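Local structure of oxidized polyvinyl alcohol hydrolase (Pseudomonas sp. VM15C, 3WWC) at residues G202-T207 and S283-A288; A221-A224 and I230-G233; N38-F41 and M46-A49; I98-A103 and V154-C159. The protein hydrolyses beta-diketones such as 4,6-nonanedione, and oxidized polyvinyl alcohol in the second step of polyvinyl alcohol degradation, but is not active toward monoketones. The protein carries 1 engineered substitution. One frame throughout, in Å; residues are numbered along the deposited sequence.

Contact 1 of 4, residues G202-T207 and S283-A288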
loop_
_atom_site.group_PDB
_atom_site.type_symbol
_atom_site.label_atom_id
_atom_site.label_comp_id
_atom_site.label_asym_id
_atom_site.label_seq_id
_atom_site.Cartn_x
_atom_site.Cartn_y
_atom_site.Cartn_z
ATOM N N GLY A 202 -3.813 6.041 -1.606
ATOM C CA GLY A 202 -4.533 5.148 -0.685
ATOM C C GLY A 202 -5.390 5.947 0.274
ATOM O O GLY A 202 -5.153 7.143 0.538
ATOM N N GLU A 203 -6.395 5.279 0.810
ATOM C CA GLU A 203 -7.243 5.919 1.818
ATOM C C GLU A 203 -6.612 5.786 3.208
ATOM O O GLU A 203 -5.692 4.961 3.462
ATOM C CB GLU A 203 -8.651 5.262 1.864
ATOM C CG GLU A 203 -9.792 6.087 1.196
ATOM C CD GLU A 203 -10.190 7.303 2.005
ATOM O OE1 GLU A 203 -11.214 7.893 1.634
ATOM O OE2 GLU A 203 -9.530 7.686 3.008
ATOM N N TRP A 204 -7.138 6.619 4.104
ATOM C CA TRP A 204 -6.814 6.602 5.541
ATOM C C TRP A 204 -8.135 6.335 6.312
ATOM O O TRP A 204 -8.096 5.857 7.446
ATOM C CB TRP A 204 -6.266 7.970 5.999
ATOM C CG TRP A 204 -5.455 7.896 7.279
ATOM C CD1 TRP A 204 -5.829 8.340 8.533
ATOM C CD2 TRP A 204 -4.133 7.352 7.424
ATOM N NE1 TRP A 204 -4.814 8.112 9.440
ATOM C CE2 TRP A 204 -3.755 7.506 8.788
ATOM C CE3 TRP A 204 -3.221 6.747 6.526
ATOM C CZ2 TRP A 204 -2.506 7.084 9.272
ATOM C CZ3 TRP A 204 -1.977 6.325 7.007
ATOM C CH2 TRP A 204 -1.613 6.493 8.368
ATOM N N TYR A 205 -9.271 6.652 5.702
ATOM C CA TYR A 205 -10.622 6.519 6.327
ATOM C C TYR A 205 -10.625 7.272 7.643
ATOM O O TYR A 205 -10.903 6.734 8.738
ATOM C CB TYR A 205 -10.983 5.070 6.569
ATOM C CG TYR A 205 -10.982 4.203 5.341
ATOM C CD1 TYR A 205 -11.791 4.496 4.234
ATOM C CD2 TYR A 205 -10.253 3.012 5.336
ATOM C CE1 TYR A 205 -11.889 3.601 3.168
ATOM C CE2 TYR A 205 -10.350 2.110 4.279
ATOM C CZ TYR A 205 -11.169 2.410 3.215
ATOM O OH TYR A 205 -11.347 1.478 2.192
ATOM N N VAL A 206 -10.320 8.564 7.544
ATOM C CA VAL A 206 -10.212 9.414 8.724
ATOM C C VAL A 206 -11.419 9.320 9.658
ATOM O O VAL A 206 -12.590 9.332 9.196
ATOM C CB VAL A 206 -10.015 10.858 8.272
ATOM C CG1 VAL A 206 -10.164 11.853 9.477
ATOM C CG2 VAL A 206 -8.606 10.996 7.731
ATOM N N THR A 207 -11.127 9.186 10.954
ATOM C CA THR A 207 -12.219 9.169 11.951
ATOM C C THR A 207 -11.970 10.289 12.952
ATOM O O THR A 207 -10.958 10.984 12.921
ATOM C CB THR A 207 -12.236 7.864 12.795
ATOM O OG1 THR A 207 -11.046 7.766 13.605
ATOM C CG2 THR A 207 -12.359 6.627 11.874
ATOM N N SER A 283 0.747 11.196 5.489
ATOM C CA SER A 283 2.042 11.875 5.570
ATOM C C SER A 283 2.249 12.528 6.938
ATOM O O SER A 283 3.365 12.565 7.435
ATOM C CB SER A 283 2.190 12.925 4.430
ATOM O OG SER A 283 1.516 14.151 4.762
ATOM N N ASN A 284 1.175 12.959 7.582
ATOM C CA ASN A 284 1.350 13.601 8.893
ATOM C C ASN A 284 1.737 12.533 9.922
ATOM O O ASN A 284 2.636 12.734 10.752
ATOM C CB ASN A 284 0.021 14.248 9.339
ATOM C CG ASN A 284 -0.377 15.427 8.462
ATOM O OD1 ASN A 284 0.389 15.875 7.605
ATOM N ND2 ASN A 284 -1.574 15.954 8.695
ATOM N N PHE A 285 1.087 11.375 9.860
ATOM C CA PHE A 285 1.410 10.348 10.829
ATOM C C PHE A 285 2.809 9.832 10.653
ATOM O O PHE A 285 3.564 9.725 11.634
ATOM C CB PHE A 285 0.419 9.175 10.720
ATOM C CG PHE A 285 0.767 8.021 11.600
ATOM C CD1 PHE A 285 0.352 8.005 12.915
ATOM C CD2 PHE A 285 1.591 6.993 11.127
ATOM C CE1 PHE A 285 0.762 6.989 13.761
ATOM C CE2 PHE A 285 2.005 5.969 11.972
ATOM C CZ PHE A 285 1.595 5.974 13.276
ATOM N N PHE A 286 3.186 9.509 9.409
ATOM C CA PHE A 286 4.510 8.919 9.220
ATOM C C PHE A 286 5.637 9.925 9.398
ATOM O O PHE A 286 6.700 9.566 9.854
ATOM C CB PHE A 286 4.596 8.207 7.850
ATOM C CG PHE A 286 3.787 6.950 7.806
ATOM C CD1 PHE A 286 4.135 5.861 8.628
ATOM C CD2 PHE A 286 2.699 6.824 6.925
ATOM C CE1 PHE A 286 3.405 4.660 8.569
ATOM C CE2 PHE A 286 1.971 5.627 6.861
ATOM C CZ PHE A 286 2.324 4.545 7.684
ATOM N N SER A 287 5.399 11.184 9.069
ATOM C CA SER A 287 6.429 12.163 9.267
ATOM C C SER A 287 6.717 12.375 10.729
ATOM O O SER A 287 7.877 12.585 11.083
ATOM C CB SER A 287 6.022 13.505 8.643
ATOM O OG SER A 287 6.002 13.360 7.262
ATOM N N ALA A 288 5.684 12.315 11.565
ATOM C CA ALA A 288 5.871 12.532 12.999
ATOM C C ALA A 288 6.664 11.408 13.654
ATOM O O ALA A 288 7.287 11.611 14.664
ATOM C CB ALA A 288 4.522 12.695 13.708
#
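Trp204 reaches from the loop after strand 196-200 to helix 275-288, where it meets Phe285 and Phe286; in the same loop Tyr205 lines the butanoic acid pocket. The CB of Trp204 points at the helix, and with CG anti to the backbone N (chi1 -159°) the indole runs on in that direction. On the five-membered ring, NE1 gives its hydrogen to the backbone O of His231, which fixes the rotation of the ring system. The benzo half does the touching. CZ2 lies 3.9 Å from Phe285 CB and comes next nearest to CG, so it is the root of that side chain it meets; the rest of the phenyl ring leads away, the two side chains crossing at about a right angle. At the far end, Trp204 CH2 stands 4.0 Å from Phe286 CE2, and CZ3 is equally close to the same carbon. CE2 of Phe286 comes to the edge of the indole, near its plane. Phe285 CD2 in turn lies over one face of the Phe286 ring, offset toward the rim. All three aromatic residues are buried, and the meeting is purely apolar: the indole is oriented by its one polar bond, while carbon-to-carbon packing joins loop and helix.

Contact 2 of 4, residues A221-A224 and I230-G233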
loop_
_atom_site.group_PDB
_atom_site.type_symbol
_atom_site.label_atom_id
_atom_site.label_comp_id
_atom_site.label_asym_id
_atom_site.label_seq_id
_atom_site.Cartn_x
_atom_site.Cartn_y
_atom_site.Cartn_z
ATOM N N ALA A 221 -13.855 17.009 5.476
ATOM C CA ALA A 221 -13.834 18.274 6.205
ATOM C C ALA A 221 -12.943 18.304 7.421
ATOM O O ALA A 221 -12.424 19.349 7.772
ATOM C CB ALA A 221 -15.275 18.660 6.635
ATOM N N ALA A 222 -12.804 17.171 8.119
ATOM C CA ALA A 222 -11.989 17.121 9.300
ATOM C C ALA A 222 -10.535 17.405 8.976
ATOM O O ALA A 222 -9.849 18.050 9.756
ATOM C CB ALA A 222 -12.094 15.732 9.944
ATOM N N VAL A 223 -10.047 16.878 7.851
ATOM C CA VAL A 223 -8.635 17.135 7.543
ATOM C C VAL A 223 -8.484 18.578 7.046
ATOM O O VAL A 223 -7.492 19.230 7.370
ATOM C CB VAL A 223 -8.119 16.157 6.473
ATOM C CG1 VAL A 223 -6.679 16.509 6.085
ATOM C CG2 VAL A 223 -8.211 14.723 6.994
ATOM N N ALA A 224 -9.440 19.057 6.253
ATOM C CA ALA A 224 -9.351 20.446 5.772
ATOM C C ALA A 224 -9.326 21.407 6.953
ATOM O O ALA A 224 -8.685 22.446 6.887
ATOM C CB ALA A 224 -10.521 20.765 4.878
ATOM N N ILE A 230 -2.317 14.899 13.350
ATOM C CA ILE A 230 -2.390 13.465 13.168
ATOM C C ILE A 230 -3.846 13.059 13.359
ATOM O O ILE A 230 -4.459 13.284 14.402
ATOM C CB ILE A 230 -1.467 12.745 14.140
ATOM C CG1 ILE A 230 -0.008 13.008 13.721
ATOM C CG2 ILE A 230 -1.693 11.218 14.074
ATOM C CD1 ILE A 230 1.009 12.621 14.824
ATOM N N HIS A 231 -4.418 12.467 12.321
ATOM C CA HIS A 231 -5.805 11.998 12.328
ATOM C C HIS A 231 -5.855 10.485 12.430
ATOM O O HIS A 231 -5.077 9.759 11.789
ATOM C CB HIS A 231 -6.518 12.341 11.021
ATOM C CG HIS A 231 -6.733 13.803 10.827
ATOM N ND1 HIS A 231 -7.894 14.438 11.235
ATOM C CD2 HIS A 231 -5.912 14.764 10.340
ATOM C CE1 HIS A 231 -7.766 15.735 11.009
ATOM N NE2 HIS A 231 -6.585 15.958 10.467
ATOM N N GLN A 232 -6.728 10.010 13.298
ATOM C CA GLN A 232 -6.979 8.569 13.417
ATOM C C GLN A 232 -7.665 8.127 12.133
ATOM O O GLN A 232 -8.168 8.941 11.370
ATOM C CB GLN A 232 -7.924 8.312 14.594
ATOM C CG GLN A 232 -7.346 8.803 15.926
ATOM C CD GLN A 232 -6.113 8.037 16.316
ATOM O OE1 GLN A 232 -6.081 6.810 16.210
ATOM N NE2 GLN A 232 -5.084 8.741 16.740
ATOM N N GLY A 233 -7.672 6.823 11.860
ATOM C CA GLY A 233 -8.392 6.345 10.676
ATOM C C GLY A 233 -8.699 4.852 10.720
ATOM O O GLY A 233 -7.967 4.073 11.339
#
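Val223 and His231 are the residues whose backbones come nearest, 7.6 Å from CA to CA, where the last turns of helix 216-225 pass the extended segment 230-233 to which the chain returns. The imidazole of His231 bridges that gap. Its CG lies anti to the carbonyl carbon (chi1 -68°), and the ring is laid against the helix with one face toward Val223. The CG2 methyl of Val223 sits 4.0 Å from the ring centroid and only 7° off the normal, a CH-pi contact almost exactly over the middle of the face. The CE1 corner meets the helix backbone instead, with Ala222 O 3.4 Å from His231 CE1, and NE2 comes to 3.8 Å from Val223 CA. The bond that fixes the ring joins NE2 to the backbone O of Ala226, just past the helix. With an alanine here, Ala226 O would probably lose its imidazole partner and the Val223 methyl the ring face it rests on. Val223 also touches Val206 of the loop before helix 216-225 and Pro277 of helix 275-288, so the contact borders that helix. The imidazole thus works in two ways at once, as a pi face for a methyl and, through NE2, as a hydrogen-bonding partner of Ala226 O.

Contact 3 of 4, residues N38-F41 and M46-A49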
loop_
_atom_site.group_PDB
_atom_site.type_symbol
_atom_site.label_atom_id
_atom_site.label_comp_id
_atom_site.label_asym_id
_atom_site.label_seq_id
_atom_site.Cartn_x
_atom_site.Cartn_y
_atom_site.Cartn_z
ATOM N N ASN A 38 1.703 -19.031 -7.995
ATOM C CA ASN A 38 1.634 -20.002 -6.878
ATOM C C ASN A 38 0.203 -19.987 -6.418
ATOM O O ASN A 38 -0.352 -18.913 -6.188
ATOM C CB ASN A 38 2.531 -19.502 -5.735
ATOM C CG ASN A 38 4.003 -19.638 -6.078
ATOM O OD1 ASN A 38 4.627 -20.617 -5.674
ATOM N ND2 ASN A 38 4.551 -18.705 -6.854
ATOM N N VAL A 39 -0.423 -21.148 -6.273
ATOM C CA VAL A 39 -1.819 -21.209 -5.873
ATOM C C VAL A 39 -2.007 -22.084 -4.649
ATOM O O VAL A 39 -1.048 -22.752 -4.220
ATOM C CB VAL A 39 -2.743 -21.765 -7.016
ATOM C CG1 VAL A 39 -2.612 -20.887 -8.262
ATOM C CG2 VAL A 39 -2.345 -23.198 -7.355
ATOM N N ASP A 40 -3.209 -22.092 -4.090
ATOM C CA ASP A 40 -3.549 -22.884 -2.896
ATOM C C ASP A 40 -2.615 -22.728 -1.703
ATOM O O ASP A 40 -2.341 -23.688 -0.933
ATOM C CB ASP A 40 -3.676 -24.365 -3.295
ATOM C CG ASP A 40 -4.798 -24.570 -4.274
ATOM O OD1 ASP A 40 -5.809 -23.847 -4.152
ATOM O OD2 ASP A 40 -4.672 -25.456 -5.139
ATOM N N PHE A 41 -2.143 -21.497 -1.501
ATOM C CA PHE A 41 -1.265 -21.234 -0.351
ATOM C C PHE A 41 -2.214 -21.107 0.822
ATOM O O PHE A 41 -3.077 -20.218 0.861
ATOM C CB PHE A 41 -0.525 -19.925 -0.578
ATOM C CG PHE A 41 0.412 -19.582 0.536
ATOM C CD1 PHE A 41 1.700 -20.087 0.523
ATOM C CD2 PHE A 41 0.001 -18.756 1.574
ATOM C CE1 PHE A 41 2.592 -19.754 1.536
ATOM C CE2 PHE A 41 0.885 -18.413 2.612
ATOM C CZ PHE A 41 2.182 -18.911 2.585
ATOM N N MET A 46 -8.044 -19.718 4.392
ATOM C CA MET A 46 -8.250 -19.357 2.985
ATOM C C MET A 46 -7.154 -19.992 2.148
ATOM O O MET A 46 -6.144 -20.434 2.685
ATOM C CB MET A 46 -8.159 -17.832 2.820
ATOM C CG MET A 46 -9.242 -17.078 3.609
ATOM S SD MET A 46 -9.077 -15.231 3.391
ATOM C CE MET A 46 -9.796 -15.049 2.065
ATOM N N LYS A 47 -7.380 -20.064 0.838
ATOM C CA LYS A 47 -6.387 -20.557 -0.101
ATOM C C LYS A 47 -6.092 -19.334 -0.932
ATOM O O LYS A 47 -6.991 -18.790 -1.586
ATOM C CB LYS A 47 -6.961 -21.583 -1.007
ATOM C CG LYS A 47 -7.599 -22.597 -0.149
ATOM C CD LYS A 47 -6.712 -23.689 0.082
ATOM C CE LYS A 47 -7.422 -24.856 -0.585
ATOM N NZ LYS A 47 -6.887 -26.176 -0.174
ATOM N N ARG A 48 -4.827 -18.936 -0.908
ATOM C CA ARG A 48 -4.385 -17.739 -1.596
ATOM C C ARG A 48 -3.423 -17.989 -2.746
ATOM O O ARG A 48 -2.830 -19.063 -2.867
ATOM C CB ARG A 48 -3.710 -16.809 -0.563
ATOM C CG ARG A 48 -4.524 -16.524 0.644
ATOM C CD ARG A 48 -5.830 -15.767 0.330
ATOM N NE ARG A 48 -5.631 -14.515 -0.409
ATOM C CZ ARG A 48 -5.579 -13.326 0.181
ATOM N NH1 ARG A 48 -5.722 -13.204 1.514
ATOM N NH2 ARG A 48 -5.358 -12.257 -0.577
ATOM N N ALA A 49 -3.227 -16.975 -3.589
ATOM C CA ALA A 49 -2.321 -17.097 -4.698
ATOM C C ALA A 49 -1.457 -15.865 -4.787
ATOM O O ALA A 49 -1.832 -14.780 -4.300
ATOM C CB ALA A 49 -3.087 -17.265 -6.037
HETATM O O HOH W 1 -3.952 -25.429 0.581
#
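Phe41 and Arg48 pair across the hairpin of strands 36-43 and 46-53 as an antiparallel hydrogen-bonded pair. Phe41 N gives its hydrogen to Arg48 O at 2.9 Å, and Arg48 N returns the bond to Phe41 O at 2.8 Å. Asp40 faces Arg48 too, making a G1 beta bulge, with Asp40 in a left-handed conformation (phi 51°, psi 37°). Its N is near Arg48 O but badly angled for it, and bonds to Gln107 OE1 instead. Val39 O accepts from Tyr31 OH, and Asn38 OD1 from Lys34 N. Asn38 O meets the CA of Ala49 at 3.1 Å, a CA-H...O contact. On the exposed side, one water gives a hydrogen to Asp40 O (2.8 Å) and accepts one from Lys47 NZ. The charged ends of Asp40 and Lys47 do not touch, OD1 and NZ being 4.7 Å apart. The guanidinium of Arg48 leads away from segment 38-41; its NH2 forms a salt bridge with Asp149 and also bonds to Val101 O. Phe41 stands edge-to-face with Tyr31 and packs on Ala155 and Cys159 of helix 148-160, while strand 46-53 is flanked in the mixed sheet by strand 36-43 and strand 96-100.

Contact 4 of 4, residues I98-A103 and V154-C159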
loop_
_atom_site.group_PDB
_atom_site.type_symbol
_atom_site.label_atom_id
_atom_site.label_comp_id
_atom_site.label_asym_id
_atom_site.label_seq_id
_atom_site.Cartn_x
_atom_site.Cartn_y
_atom_site.Cartn_z
ATOM N N ILE A 98 6.968 -10.059 -5.650
ATOM C CA ILE A 98 6.089 -11.092 -5.071
ATOM C C ILE A 98 4.747 -10.388 -4.968
ATOM O O ILE A 98 4.529 -9.554 -4.071
ATOM C CB ILE A 98 6.611 -11.515 -3.702
ATOM C CG1 ILE A 98 8.090 -11.950 -3.785
ATOM C CG2 ILE A 98 5.738 -12.671 -3.201
ATOM C CD1 ILE A 98 8.664 -12.229 -2.386
ATOM N N ALA A 99 3.826 -10.727 -5.893
ATOM C CA ALA A 99 2.561 -10.004 -6.060
ATOM C C ALA A 99 1.391 -10.823 -5.638
ATOM O O ALA A 99 1.079 -11.843 -6.267
ATOM C CB ALA A 99 2.421 -9.662 -7.563
ATOM N N PRO A 100 0.697 -10.402 -4.601
ATOM C CA PRO A 100 -0.457 -11.172 -4.124
ATOM C C PRO A 100 -1.702 -10.955 -4.946
ATOM O O PRO A 100 -1.936 -9.868 -5.454
ATOM C CB PRO A 100 -0.675 -10.637 -2.698
ATOM C CG PRO A 100 -0.214 -9.134 -2.829
ATOM C CD PRO A 100 1.013 -9.232 -3.722
ATOM N N VAL A 101 -2.503 -12.016 -5.069
ATOM C CA VAL A 101 -3.814 -11.939 -5.746
ATOM C C VAL A 101 -4.837 -11.616 -4.661
ATOM O O VAL A 101 -4.745 -12.128 -3.525
ATOM C CB VAL A 101 -4.117 -13.278 -6.426
ATOM C CG1 VAL A 101 -5.538 -13.298 -7.064
ATOM C CG2 VAL A 101 -3.054 -13.510 -7.513
ATOM N N ARG A 102 -5.821 -10.792 -4.983
ATOM C CA ARG A 102 -6.865 -10.404 -4.034
ATOM C C ARG A 102 -7.737 -11.617 -3.660
ATOM O O ARG A 102 -8.037 -12.471 -4.521
ATOM C CB ARG A 102 -7.750 -9.302 -4.653
ATOM C CG ARG A 102 -6.988 -8.000 -4.887
ATOM C CD ARG A 102 -7.777 -6.975 -5.732
ATOM N NE ARG A 102 -7.901 -7.522 -7.068
ATOM C CZ ARG A 102 -8.705 -7.061 -8.008
ATOM N NH1 ARG A 102 -9.452 -5.976 -7.793
ATOM N NH2 ARG A 102 -8.834 -7.784 -9.140
ATOM N N ALA A 103 -8.130 -11.711 -2.394
ATOM C CA ALA A 103 -8.950 -12.834 -1.951
ATOM C C ALA A 103 -10.243 -12.933 -2.779
ATOM O O ALA A 103 -10.647 -14.043 -3.203
ATOM C CB ALA A 103 -9.280 -12.627 -0.455
ATOM N N VAL A 154 2.950 -11.409 4.984
ATOM C CA VAL A 154 4.158 -11.744 5.749
ATOM C C VAL A 154 4.469 -13.219 5.509
ATOM O O VAL A 154 5.594 -13.570 5.213
ATOM C CB VAL A 154 3.916 -11.463 7.249
ATOM C CG1 VAL A 154 5.108 -11.992 8.104
ATOM C CG2 VAL A 154 3.796 -9.957 7.437
ATOM N N ALA A 155 3.457 -14.061 5.616
ATOM C CA ALA A 155 3.664 -15.493 5.390
ATOM C C ALA A 155 4.125 -15.796 3.978
ATOM O O ALA A 155 4.983 -16.676 3.746
ATOM C CB ALA A 155 2.391 -16.257 5.676
ATOM N N MET A 156 3.598 -15.052 3.012
ATOM C CA MET A 156 3.948 -15.186 1.608
ATOM C C MET A 156 5.433 -14.877 1.385
ATOM O O MET A 156 6.172 -15.663 0.785
ATOM C CB MET A 156 3.048 -14.228 0.835
ATOM C CG MET A 156 3.392 -14.089 -0.623
ATOM S SD MET A 156 2.411 -12.809 -1.441
ATOM C CE MET A 156 3.183 -11.265 -0.810
ATOM N N VAL A 157 5.884 -13.750 1.915
ATOM C CA VAL A 157 7.279 -13.354 1.727
ATOM C C VAL A 157 8.189 -14.335 2.508
ATOM O O VAL A 157 9.229 -14.741 1.983
ATOM C CB VAL A 157 7.486 -11.909 2.221
ATOM C CG1 VAL A 157 8.985 -11.569 2.231
ATOM C CG2 VAL A 157 6.789 -10.944 1.246
ATOM N N GLN A 158 7.789 -14.746 3.719
ATOM C CA GLN A 158 8.639 -15.697 4.483
ATOM C C GLN A 158 8.767 -17.023 3.733
ATOM O O GLN A 158 9.835 -17.641 3.728
ATOM C CB GLN A 158 8.056 -15.908 5.878
ATOM C CG GLN A 158 8.315 -14.712 6.768
ATOM C CD GLN A 158 7.638 -14.816 8.104
ATOM O OE1 GLN A 158 8.088 -14.195 9.079
ATOM N NE2 GLN A 158 6.551 -15.536 8.162
ATOM N N CYS A 159 7.732 -17.415 3.008
ATOM C CA CYS A 159 7.790 -18.651 2.236
ATOM C C CYS A 159 8.661 -18.520 0.982
ATOM O O CYS A 159 9.544 -19.391 0.682
ATOM C CB CYS A 159 6.351 -19.042 1.858
ATOM S SG CYS A 159 6.291 -20.576 0.890
#
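Strand 96-100 of the central mixed sheet is covered on one side by helix 148-160, an arrangement in keeping with the alpha/beta-hydrolase type of fold, and this contact lies where the two elements meet. The N-to-C directions of the short segments make 149°, so they run roughly opposed, and the axes approach to 9.7 Å. Ile98, Pro100, Met156 and Val157 carry the contact, all four buried. The side chain of Met156 leaves the helix with CG anti to the backbone N (chi1 172°), stays extended through chi2, then bends at chi3 (75°), which brings the terminal methyl round beside the strand. Met156 CG, SD and CE each lie 3.8 Å from Ile98 CG2; the thioether lies alongside this branch, the two side chains sliding past each other in opposite directions. The sulfur also meets the proline ring: Met156 SD is 4.0 Å from Pro100 CB, the two side chains crossing at about a right angle. The other arm of Ile98 goes to the next helix residue, where its CD1 stands 4.3 Å from Val157 CG2. Cutting Met156 back to an alanine is likely to leave the Ile98 CG2 methyl and the Pro100 ring without their main partner on this segment. Beyond the pair, Met156 reaches over to Phe50 of strand 46-53 and Val66 of strand 62-68, the two neighbours of strand 96-100, so the helix spans three strands; near its C-terminal end, Cys159 is tied to Cys27 by a disulfide.

How the contacts relate
The four contacts form two pairs on opposite sides of the chain's centre. Contacts 1 and 2 have centres 8 Å apart and touch: besides the indole bond to His231, Thr207 N lies 3.0 Å from Gln232 O. Along the chain contact 2 is nested within the loop that contact 1 closes. Contacts 3 and 4, centres 9 Å apart, share the mixed sheet, with Ala49 O 2.9 Å from Val101 N. Contact 1 reaches the pocket through Tyr205, which touches a bound butanoic acid. It also holds Ser283, assigned by similarity to the charge relay system; the side chain of Val223 in contact 2 is about 9 Å from that of Ser283.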